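Local coordinates for protein beta-lactamase (Sphaerobacter thermophilus, PDB 4EWF) that probably hydrolyses beta-lactams to substituted beta-amino acids, as a member of the class A beta-lactamase family, at residues V33-E38 with Q265-I270; Q172-G177 with T186-M191; V227-I230 with G235-V238. All coordinates share one frame; numbering follows the deposited sequence. Where two conformers were deposited one is given.

Interaction 1: residues V33-E38 with Q265-I270; sequences VAPGGE and QATGLI
Ala34 and Pro35, in the turn between strands 27-33 and 39-42, meet Thr267 and Leu269, in the chain just past the end of helix 249-266. The contact is small and made of carbon against carbon. Ala34 leads: its CB lies 3.6 Å from Thr267 CG2 in one of the two modelled conformers of that threonine. With chi1 at 59°, Thr267 OG1 sits between its own backbone N and carbonyl carbon and hydrogen-bonds back to Ala263 O in the last turn of the helix, while the methyl is the branch presented to Ala34. Pro35 follows and gives the contact its larger part. Its side chain crosses that of Thr267 at about a right angle, with CD 4.1 Å from Thr267 CB, and its CG is met by both methyls of Leu269, CD1 and CD2 each at 3.9 Å. Leu269 has chi1 -101° and chi2 22°, both away from staggered values; this shape turns both methyls toward the ring, and the two side chains meet tip to tip at Pro35 CG. Gly36 and Gly37 complete a type I turn, closed by Gly37 N to Ala34 O at 2.7 Å. Gly37 takes a positive phi that a side chain would hardly tolerate, and Ala34 N then bonds to Glu38 O at 2.8 Å. Glu38 turns aside, its OE1 hydrogen-bonded to Trp11 NE1. Across the contact Gly268 ends the helix in a Schellman motif; Thr267 and Leu269, its neighbours in sequence, both also touch Leu237 of strand 235-244. The arrangement is a type I turn with a G1 bulge, packed against a Schellman-capped C-terminal helix of the class A beta-lactamase fold, where that helix lies against the five-stranded antiparallel sheet.

Interaction 2: residues Q172-G177 with T186-M191; sequences QALLEG and TAMLAM
Leu174 and Leu175 from the end of helix 164-175 pack on Met188 and Leu189 of helix 182-192, two consecutive helices of a helix-loop-helix unit joined by a short connection. All four side chains share one first torsion, with CG beside the backbone N and opposite the carbonyl carbon; the three leucines also share a chi2 near 170°, and what differs is the direction in which each leaves its helix and the bend of Met188. Leu174, with chi1 -70°, sends CD2 into the bend of the selenomethionine Met188. That chain runs extended through chi2 and then folds at chi3 (-79°), wrapping its end round the leucine methyl: Leu174 CD2 is 3.6 Å from Met188 CE and 3.8 Å from SE. The two side chains cross at about a right angle. Beyond this contact Met188 continues onto Met59, Ile60 and Tyr63 of helix 55-67, so it bridges three helices. Leu175 starts out from its helix facing away from helix 182-192, but its CD2 methyl still reaches Leu189, whose side chain lies across it nearly at right angles. The helix stops soon after: Gly177 takes a positive phi in a Schellman motif, its N bonded to Leu174 O at 3.2 Å, and beside it Glu176 OE2 forms a salt bridge with Arg178. Both methyls of Leu189 take part. CD1 sits 3.8 Å from that same Leu174 carbonyl oxygen and also near Leu175 CD2, whereas CD2 touches both leucines, 3.9 Å from Leu174 CB and from Leu175 CD2.

Interaction 3: residues V227-I230 with G235-V238; sequences VGFI and GTLV
Ile230 and Leu237 form a hydrogen-bonded pair of this antiparallel hairpin, and each residue both gives and accepts. Ile230 N reaches Leu237 O at 2.9 Å and Leu237 N reaches Ile230 O at 2.7 Å; both bonds are nearly straight (162° at the hydrogen). Each acceptor also receives a CA-H contact: Phe229 CA approaches Leu237 O, and Thr236 CA approaches Ile230 O, both at 3.2 Å. The Thr236 methyl, CG2, packs beside the Ile230 oxygen as well, at 3.4 Å, while its hydroxyl is engaged with Thr231 OG1. Phe229 and Val238, a non-hydrogen-bonded pair, bond to the flanking strands instead: Phe229 to Gly214 of strand 212-220, Val238 to Val33 of strand 27-33. The side chains split between the faces. Phe229 and Val238 look toward helices 182-192 and 164-175, and Ile230 and Leu237 pack on helix 249-266. Gly228, bonded to Val239, precedes them without a side chain. The paired backbone bonds set the register of this hairpin and satisfy its polar groups, which allows the apolar side chains on both faces to be buried under helices.

Overall arrangement
Interaction 3 lies in the middle of the group, its centre about 9 Å from that of interaction 1 and about 11 Å from that of interaction 2; the centres of interactions 1 and 2 lie about 19 Å apart. Strand 235-244 links all three: Pro35 packs against the Thr236 carbonyl, Thr236 and Val238 meet Leu175, and Phe229 on the adjacent strand packs on Leu189. Val33 also touches Gln172. Along the chain, interactions 2 and 3 follow one another between the two segments of interaction 1, which are over 220 residues apart in sequence. One face of the sheet thus carries helices 164-175 and 182-192, the other the C-terminal helix, the layered architecture of class A beta-lactamases.

Interaction 1: residues V33-E38 with Q265-I270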
loop_
_atom_site.group_PDB
_atom_site.type_symbol
_atom_site.label_atom_id
_atom_site.label_comp_id
_atom_site.label_asym_id
_atom_site.label_seq_id
_atom_site.Cartn_x
_atom_site.Cartn_y
_atom_site.Cartn_z
ATOM N N VAL A 33 13.037 -5.328 0.355
ATOM C CA VAL A 33 14.224 -5.090 -0.444
ATOM C C VAL A 33 15.175 -4.142 0.259
ATOM O O VAL A 33 14.820 -3.004 0.543
ATOM C CB VAL A 33 13.869 -4.513 -1.827
ATOM C CG1 VAL A 33 15.120 -4.441 -2.695
ATOM C CG2 VAL A 33 12.781 -5.368 -2.494
ATOM N N ALA A 34 16.392 -4.616 0.529
ATOM C CA ALA A 34 17.398 -3.801 1.195
ATOM C C ALA A 34 17.933 -2.747 0.242
ATOM O O ALA A 34 17.839 -2.901 -0.976
ATOM C CB ALA A 34 18.553 -4.686 1.701
ATOM N N PRO A 35 18.512 -1.677 0.795
ATOM C CA PRO A 35 19.175 -0.634 0.016
ATOM C C PRO A 35 20.044 -1.212 -1.097
ATOM O O PRO A 35 19.965 -0.761 -2.240
ATOM C CB PRO A 35 20.042 0.058 1.059
ATOM C CG PRO A 35 19.240 -0.045 2.299
ATOM C CD PRO A 35 18.554 -1.386 2.236
ATOM N N GLY A 36 20.857 -2.207 -0.783
ATOM C CA GLY A 36 21.668 -2.816 -1.827
ATOM C C GLY A 36 20.912 -3.466 -2.986
ATOM O O GLY A 36 21.454 -3.619 -4.077
ATOM N N GLY A 37 19.662 -3.856 -2.751
ATOM C CA GLY A 37 18.904 -4.632 -3.722
ATOM C C GLY A 37 18.687 -6.063 -3.247
ATOM O O GLY A 37 17.860 -6.801 -3.807
ATOM N N GLU A 38 19.432 -6.465 -2.212
ATOM C CA GLU A 38 19.242 -7.793 -1.633
ATOM C C GLU A 38 17.828 -7.951 -1.066
ATOM O O GLU A 38 17.315 -7.069 -0.379
ATOM C CB GLU A 38 20.283 -8.126 -0.559
ATOM C CG GLU A 38 20.069 -9.551 -0.052
ATOM C CD GLU A 38 21.095 -10.014 0.958
ATOM O OE1 GLU A 38 20.758 -10.933 1.734
ATOM O OE2 GLU A 38 22.228 -9.480 0.968
ATOM N N GLN A 265 16.830 -3.175 11.334
ATOM C CA GLN A 265 18.049 -3.600 12.029
ATOM C C GLN A 265 18.946 -4.457 11.131
ATOM O O GLN A 265 20.160 -4.258 11.077
ATOM C CB GLN A 265 17.693 -4.364 13.311
ATOM C CG GLN A 265 16.997 -3.505 14.383
ATOM C CD GLN A 265 16.387 -4.343 15.501
ATOM O OE1 GLN A 265 16.376 -5.573 15.436
ATOM N NE2 GLN A 265 15.870 -3.679 16.525
ATOM N N ALA A 266 18.348 -5.411 10.415
ATOM C CA ALA A 266 19.145 -6.339 9.598
ATOM C C ALA A 266 19.959 -5.614 8.510
ATOM O O ALA A 266 21.087 -5.994 8.212
ATOM C CB ALA A 266 18.248 -7.427 8.969
ATOM N N THR A 267 19.379 -4.564 7.936
ATOM C CA THR A 267 19.998 -3.853 6.822
ATOM C C THR A 267 20.861 -2.685 7.285
ATOM O O THR A 267 21.467 -1.997 6.465
ATOM C CB THR A 267 18.922 -3.315 5.844
ATOM O OG1 THR A 267 18.041 -2.433 6.547
ATOM C CG2 THR A 267 18.113 -4.453 5.288
ATOM N N GLY A 268 20.913 -2.461 8.598
ATOM C CA GLY A 268 21.744 -1.408 9.157
ATOM C C GLY A 268 21.174 -0.010 9.009
ATOM O O GLY A 268 21.893 0.987 9.153
ATOM N N LEU A 269 19.876 0.070 8.729
ATOM C CA LEU A 269 19.200 1.356 8.613
ATOM C C LEU A 269 18.915 1.988 9.980
ATOM O O LEU A 269 18.845 3.211 10.101
ATOM C CB LEU A 269 17.899 1.210 7.801
ATOM C CG LEU A 269 17.950 1.651 6.329
ATOM C CD1 LEU A 269 19.356 1.655 5.778
ATOM C CD2 LEU A 269 17.036 0.821 5.437
ATOM N N ILE A 270 18.701 1.159 10.998
ATOM C CA ILE A 270 18.714 1.648 12.377
ATOM C C ILE A 270 19.715 0.781 13.116
ATOM O O ILE A 270 20.109 -0.267 12.603
ATOM C CB ILE A 270 17.341 1.547 13.054
ATOM C CG1 ILE A 270 16.925 0.071 13.177
ATOM C CG2 ILE A 270 16.315 2.341 12.276
ATOM C CD1 ILE A 270 15.514 -0.130 13.700
#

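Interaction 2: residues Q172-G177 with T186-M191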
loop_
_atom_site.group_PDB
_atom_site.type_symbol
_atom_site.label_atom_id
_atom_site.label_comp_id
_atom_site.label_asym_id
_atom_site.label_seq_id
_atom_site.Cartn_x
_atom_site.Cartn_y
_atom_site.Cartn_z
ATOM N N GLN A 172 9.067 -0.044 -5.823
ATOM C CA GLN A 172 10.352 0.222 -6.474
ATOM C C GLN A 172 10.181 1.112 -7.691
ATOM O O GLN A 172 11.012 1.991 -7.950
ATOM C CB GLN A 172 11.075 -1.073 -6.868
ATOM C CG GLN A 172 11.621 -1.859 -5.688
ATOM C CD GLN A 172 12.258 -3.165 -6.131
ATOM O OE1 GLN A 172 11.596 -4.030 -6.702
ATOM N NE2 GLN A 172 13.548 -3.300 -5.887
ATOM N N ALA A 173 9.102 0.894 -8.435
ATOM C CA ALA A 173 8.859 1.704 -9.618
ATOM C C ALA A 173 8.687 3.178 -9.228
ATOM O O ALA A 173 9.196 4.064 -9.910
ATOM C CB ALA A 173 7.634 1.190 -10.390
ATOM N N LEU A 174 7.974 3.437 -8.134
ATOM C CA LEU A 174 7.804 4.818 -7.678
ATOM C C LEU A 174 9.149 5.419 -7.285
ATOM O O LEU A 174 9.474 6.533 -7.677
ATOM C CB LEU A 174 6.829 4.902 -6.500
ATOM C CG LEU A 174 5.352 4.621 -6.816
ATOM C CD1 LEU A 174 4.534 4.484 -5.538
ATOM C CD2 LEU A 174 4.764 5.721 -7.697
ATOM N N LEU A 175 9.927 4.673 -6.502
ATOM C CA LEU A 175 11.222 5.160 -6.020
ATOM C C LEU A 175 12.228 5.423 -7.147
ATOM O O LEU A 175 13.130 6.242 -7.003
ATOM C CB LEU A 175 11.822 4.161 -5.020
ATOM C CG LEU A 175 11.054 4.028 -3.701
ATOM C CD1 LEU A 175 11.560 2.846 -2.902
ATOM C CD2 LEU A 175 11.201 5.307 -2.892
ATOM N N GLU A 176 12.077 4.718 -8.263
ATOM C CA GLU A 176 13.033 4.824 -9.355
ATOM C C GLU A 176 12.545 5.743 -10.469
ATOM O O GLU A 176 13.228 5.911 -11.473
ATOM C CB GLU A 176 13.355 3.429 -9.912
ATOM C CG GLU A 176 14.007 2.497 -8.887
ATOM C CD GLU A 176 14.065 1.034 -9.346
ATOM O OE1 GLU A 176 14.395 0.161 -8.515
ATOM O OE2 GLU A 176 13.781 0.756 -10.530
ATOM N N GLY A 177 11.363 6.334 -10.296
ATOM C CA GLY A 177 10.823 7.240 -11.298
ATOM C C GLY A 177 10.373 6.528 -12.563
ATOM O O GLY A 177 10.308 7.130 -13.636
ATOM N N THR A 186 7.436 11.648 -7.725
ATOM C CA THR A 186 7.727 12.457 -6.550
ATOM C C THR A 186 6.445 12.852 -5.813
ATOM O O THR A 186 6.380 12.754 -4.594
ATOM C CB THR A 186 8.526 13.700 -6.931
ATOM O OG1 THR A 186 9.752 13.275 -7.531
ATOM C CG2 THR A 186 8.819 14.540 -5.697
ATOM N N ALA A 187 5.421 13.280 -6.546
ATOM C CA ALA A 187 4.141 13.616 -5.914
ATOM C C ALA A 187 3.457 12.405 -5.268
ATOM O O ALA A 187 2.771 12.533 -4.249
ATOM C CB ALA A 187 3.196 14.275 -6.917
HETATM N N MSE A 188 3.613 11.231 -5.868
HETATM C CA MSE A 188 2.951 10.045 -5.327
HETATM C C MSE A 188 3.618 9.572 -4.046
HETATM O O MSE A 188 2.940 9.132 -3.114
HETATM C CB MSE A 188 2.864 8.924 -6.367
HETATM C CG MSE A 188 1.789 9.171 -7.393
HETATM SE SE MSE A 188 1.597 7.692 -8.634
HETATM C CE MSE A 188 3.086 8.059 -9.796
ATOM N N LEU A 189 4.939 9.674 -4.000
ATOM C CA LEU A 189 5.688 9.306 -2.798
ATOM C C LEU A 189 5.327 10.244 -1.650
ATOM O O LEU A 189 5.208 9.820 -0.495
ATOM C CB LEU A 189 7.194 9.349 -3.072
ATOM C CG LEU A 189 7.716 8.212 -3.960
ATOM C CD1 LEU A 189 9.138 8.507 -4.434
ATOM C CD2 LEU A 189 7.648 6.881 -3.231
ATOM N N ALA A 190 5.169 11.527 -1.964
ATOM C CA ALA A 190 4.669 12.472 -0.978
ATOM C C ALA A 190 3.244 12.129 -0.491
ATOM O O ALA A 190 2.909 12.367 0.671
ATOM C CB ALA A 190 4.747 13.918 -1.519
HETATM N N MSE A 191 2.396 11.585 -1.365
HETATM C CA MSE A 191 1.065 11.142 -0.924
HETATM C C MSE A 191 1.190 9.994 0.082
HETATM O O MSE A 191 0.536 9.998 1.126
HETATM C CB MSE A 191 0.201 10.668 -2.098
HETATM C CG MSE A 191 -0.411 11.769 -2.919
HETATM SE SE MSE A 191 -1.728 12.814 -1.882
HETATM C CE MSE A 191 -2.127 14.165 -3.247
#

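Interaction 3: residues V227-I230 with G235-V238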
loop_
_atom_site.group_PDB
_atom_site.type_symbol
_atom_site.label_atom_id
_atom_site.label_comp_id
_atom_site.label_asym_id
_atom_site.label_seq_id
_atom_site.Cartn_x
_atom_site.Cartn_y
_atom_site.Cartn_z
ATOM N N VAL A 227 2.055 -1.722 2.661
ATOM C CA VAL A 227 3.013 -1.727 1.562
ATOM C C VAL A 227 3.638 -0.354 1.473
ATOM O O VAL A 227 2.926 0.635 1.338
ATOM C CB VAL A 227 2.316 -2.024 0.209
ATOM C CG1 VAL A 227 3.293 -1.767 -0.961
ATOM C CG2 VAL A 227 1.763 -3.449 0.182
ATOM N N GLY A 228 4.960 -0.264 1.571
ATOM C CA GLY A 228 5.565 1.056 1.514
ATOM C C GLY A 228 7.077 1.097 1.537
ATOM O O GLY A 228 7.741 0.134 1.151
ATOM N N PHE A 229 7.622 2.224 1.992
ATOM C CA PHE A 229 9.054 2.407 1.981
ATOM C C PHE A 229 9.498 3.177 3.213
ATOM O O PHE A 229 8.732 3.932 3.809
ATOM C CB PHE A 229 9.470 3.192 0.735
ATOM C CG PHE A 229 8.984 4.606 0.741
ATOM C CD1 PHE A 229 9.797 5.631 1.210
ATOM C CD2 PHE A 229 7.698 4.914 0.310
ATOM C CE1 PHE A 229 9.347 6.945 1.227
ATOM C CE2 PHE A 229 7.241 6.232 0.322
ATOM C CZ PHE A 229 8.058 7.241 0.792
ATOM N N ILE A 230 10.753 2.978 3.578
ATOM C CA ILE A 230 11.384 3.793 4.605
ATOM C C ILE A 230 12.722 4.296 4.078
ATOM O O ILE A 230 13.559 3.510 3.626
ATOM C CB ILE A 230 11.586 3.013 5.910
ATOM C CG1 ILE A 230 10.235 2.577 6.477
ATOM C CG2 ILE A 230 12.328 3.862 6.927
ATOM C CD1 ILE A 230 10.353 1.511 7.517
ATOM N N GLY A 235 19.990 5.050 3.051
ATOM C CA GLY A 235 19.331 4.325 1.971
ATOM C C GLY A 235 17.856 4.042 2.225
ATOM O O GLY A 235 17.300 4.468 3.243
ATOM N N THR A 236 17.222 3.317 1.305
ATOM C CA THR A 236 15.779 3.077 1.384
ATOM C C THR A 236 15.426 1.596 1.473
ATOM O O THR A 236 15.944 0.779 0.717
ATOM C CB THR A 236 15.040 3.690 0.173
ATOM O OG1 THR A 236 15.197 5.110 0.195
ATOM C CG2 THR A 236 13.547 3.357 0.224
ATOM N N LEU A 237 14.533 1.270 2.402
ATOM C CA LEU A 237 14.024 -0.074 2.560
ATOM C C LEU A 237 12.644 -0.197 1.897
ATOM O O LEU A 237 11.744 0.597 2.180
ATOM C CB LEU A 237 13.886 -0.386 4.053
ATOM C CG LEU A 237 13.473 -1.818 4.377
ATOM C CD1 LEU A 237 14.677 -2.725 4.160
ATOM C CD2 LEU A 237 12.978 -1.922 5.805
ATOM N N VAL A 238 12.462 -1.184 1.024
ATOM C CA VAL A 238 11.118 -1.429 0.480
ATOM C C VAL A 238 10.453 -2.562 1.250
ATOM O O VAL A 238 11.050 -3.611 1.445
ATOM C CB VAL A 238 11.157 -1.777 -1.022
ATOM C CG1 VAL A 238 9.777 -2.159 -1.523
ATOM C CG2 VAL A 238 11.727 -0.602 -1.827
#